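PDB 2W6L: COBE from Pseudomonas aeruginosa, which takes part in cobalamin (vitamin B12) biosynthesis, probably by binding a precorrin-type intermediate. Local coordinates for residues E22-L27 / D126-A131. Sequence-based numbering, arbitrary orientation.
With SO4 (sulfate ion), chain B.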
loop_
_atom_site.group_PDB
_atom_site.type_symbol
_atom_site.label_atom_id
_atom_site.label_comp_id
_atom_site.label_asym_id
_atom_site.label_seq_id
_atom_site.Cartn_x
_atom_site.Cartn_y
_atom_site.Cartn_z
ATOM N N GLU A 22 -6.534 2.544 -14.433
ATOM C CA GLU A 22 -7.907 2.040 -14.300
ATOM C C GLU A 22 -7.945 0.641 -13.660
ATOM O O GLU A 22 -8.860 0.312 -12.884
ATOM C CB GLU A 22 -8.624 2.073 -15.645
ATOM C CG GLU A 22 -8.740 3.505 -16.224
ATOM C CD GLU A 22 -7.468 4.133 -16.913
ATOM O OE1 GLU A 22 -6.306 3.596 -16.936
ATOM O OE2 GLU A 22 -7.667 5.241 -17.465
ATOM N N HIS A 23 -6.937 -0.160 -13.943
ATOM C CA HIS A 23 -6.867 -1.517 -13.392
ATOM C C HIS A 23 -6.628 -1.398 -11.890
ATOM O O HIS A 23 -7.343 -1.979 -11.051
ATOM C CB HIS A 23 -5.729 -2.289 -14.061
ATOM C CG HIS A 23 -5.666 -3.733 -13.664
ATOM N ND1 HIS A 23 -4.968 -4.174 -12.559
ATOM C CD2 HIS A 23 -6.260 -4.830 -14.196
ATOM C CE1 HIS A 23 -5.127 -5.480 -12.431
ATOM N NE2 HIS A 23 -5.902 -5.901 -13.417
ATOM N N LEU A 24 -5.623 -0.608 -11.544
ATOM C CA LEU A 24 -5.283 -0.405 -10.156
ATOM C C LEU A 24 -6.470 0.140 -9.438
ATOM O O LEU A 24 -6.759 -0.289 -8.318
ATOM C CB LEU A 24 -4.154 0.621 -10.000
ATOM C CG LEU A 24 -2.814 0.152 -10.475
ATOM C CD1 LEU A 24 -1.786 1.251 -10.235
ATOM C CD2 LEU A 24 -2.537 -1.088 -9.602
ATOM N N ARG A 25 -7.136 1.122 -10.040
ATOM C CA ARG A 25 -8.253 1.755 -9.314
ATOM C C ARG A 25 -9.393 0.739 -9.014
ATOM O O ARG A 25 -10.020 0.821 -7.971
ATOM C CB ARG A 25 -8.797 2.968 -10.092
ATOM C CG ARG A 25 -10.002 3.608 -9.384
ATOM C CD ARG A 25 -10.516 4.815 -10.122
ATOM N NE ARG A 25 -11.128 4.327 -11.363
ATOM C CZ ARG A 25 -11.359 5.071 -12.440
ATOM N NH1 ARG A 25 -11.951 4.530 -13.501
ATOM N NH2 ARG A 25 -11.041 6.345 -12.446
ATOM N N ALA A 26 -9.696 -0.124 -9.981
ATOM C CA ALA A 26 -10.730 -1.186 -9.827
ATOM C C ALA A 26 -10.337 -2.166 -8.716
ATOM O O ALA A 26 -11.150 -2.506 -7.863
ATOM C CB ALA A 26 -10.897 -1.943 -11.146
ATOM N N LEU A 27 -9.082 -2.619 -8.709
ATOM C CA LEU A 27 -8.624 -3.488 -7.611
ATOM C C LEU A 27 -8.685 -2.813 -6.248
ATOM O O LEU A 27 -9.187 -3.377 -5.246
ATOM C CB LEU A 27 -7.206 -4.010 -7.914
ATOM C CG LEU A 27 -6.725 -5.049 -6.885
ATOM C CD1 LEU A 27 -7.746 -6.176 -6.685
ATOM C CD2 LEU A 27 -5.366 -5.643 -7.411
ATOM N N ASP A 126 -3.535 -11.042 -11.371
ATOM C CA ASP A 126 -2.320 -11.319 -12.195
ATOM C C ASP A 126 -1.387 -10.111 -12.268
ATOM O O ASP A 126 -0.177 -10.248 -12.496
ATOM C CB ASP A 126 -2.728 -11.759 -13.623
ATOM C CG ASP A 126 -1.531 -11.922 -14.595
ATOM O OD1 ASP A 126 -0.489 -12.517 -14.231
ATOM O OD2 ASP A 126 -1.650 -11.478 -15.761
ATOM N N ARG A 127 -1.932 -8.918 -12.088
ATOM C CA ARG A 127 -1.126 -7.751 -12.403
ATOM C C ARG A 127 -0.731 -6.872 -11.214
ATOM O O ARG A 127 0.246 -6.115 -11.287
ATOM C CB ARG A 127 -1.773 -6.953 -13.517
ATOM C CG ARG A 127 -2.162 -7.844 -14.710
ATOM C CD ARG A 127 -3.038 -7.094 -15.628
ATOM N NE ARG A 127 -3.587 -7.951 -16.662
ATOM C CZ ARG A 127 -3.767 -7.560 -17.916
ATOM N NH1 ARG A 127 -3.416 -6.341 -18.307
ATOM N NH2 ARG A 127 -4.281 -8.398 -18.794
ATOM N N ALA A 128 -1.502 -6.924 -10.129
ATOM C CA ALA A 128 -1.245 -5.988 -9.032
ATOM C C ALA A 128 -1.700 -6.560 -7.705
ATOM O O ALA A 128 -2.491 -7.538 -7.669
ATOM C CB ALA A 128 -1.934 -4.648 -9.349
ATOM N N SER A 129 -1.174 -6.028 -6.595
ATOM C CA SER A 129 -1.653 -6.430 -5.252
ATOM C C SER A 129 -1.949 -5.165 -4.468
ATOM O O SER A 129 -1.207 -4.188 -4.606
ATOM C CB SER A 129 -0.628 -7.243 -4.430
ATOM O OG SER A 129 -0.257 -8.508 -5.012
ATOM N N ILE A 130 -2.993 -5.195 -3.643
ATOM C CA ILE A 130 -3.324 -4.025 -2.781
ATOM C C ILE A 130 -3.452 -4.460 -1.366
ATOM O O ILE A 130 -4.138 -5.466 -1.124
ATOM C CB ILE A 130 -4.688 -3.365 -3.178
ATOM C CG1 ILE A 130 -4.797 -3.318 -4.701
ATOM C CG2 ILE A 130 -4.883 -2.051 -2.392
ATOM C CD1 ILE A 130 -4.275 -2.112 -5.419
ATOM N N ALA A 131 -2.842 -3.726 -0.399
ATOM C CA ALA A 131 -3.062 -4.015 1.029
ATOM C C ALA A 131 -3.483 -2.721 1.700
ATOM O O ALA A 131 -3.110 -1.680 1.193
ATOM C CB ALA A 131 -1.774 -4.513 1.667
HETATM S S SO4 B . 3.152 -7.921 -3.540
HETATM O O1 SO4 B . 2.549 -8.613 -4.673
HETATM O O2 SO4 B . 4.599 -7.886 -3.741
HETATM O O3 SO4 B . 2.752 -8.475 -2.273
HETATM O O4 SO4 B . 2.569 -6.616 -3.408
#
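Leu27 packs against Ile130 and Ala128 from its CB to its CD2. Its CB lies 4.1 Å from CG1 of Ile130, and its CG presses on that same CG1 at 3.4 Å, tighter than ordinary van der Waals contact, as the two side chains run past each other in opposite directions. With CG anti to the backbone N (chi1 -174°), CD2 is carried to 3.5 Å from the carbonyl O of Ala128, and it also touches Ile130 CG1 at 3.6 Å. On the neighbouring helical turn Leu24 comes in from another direction, its CD2 touching the Ala128 methyl at 3.6 Å. Helix 21-34 thus packs on one face of the mixed five-stranded sheet of this CbiG C-terminal-type domain, against strand 128-135, which lies between 9-15 and 116-124 and is antiparallel to both; the helical segment 22-27 makes 39° with strand segment 128-131. Ser129 points away from the helix, on the side of a bound sulfate that probably comes from the crystallisation liquor. At the more exposed end, His23 offers a ring face to Arg127, whose CD sits 4.2 Å from the ring centroid, offset toward the rim, in a CH-pi contact; the Ala128 methyl approaches the ring edge, 4.4 Å from ND1.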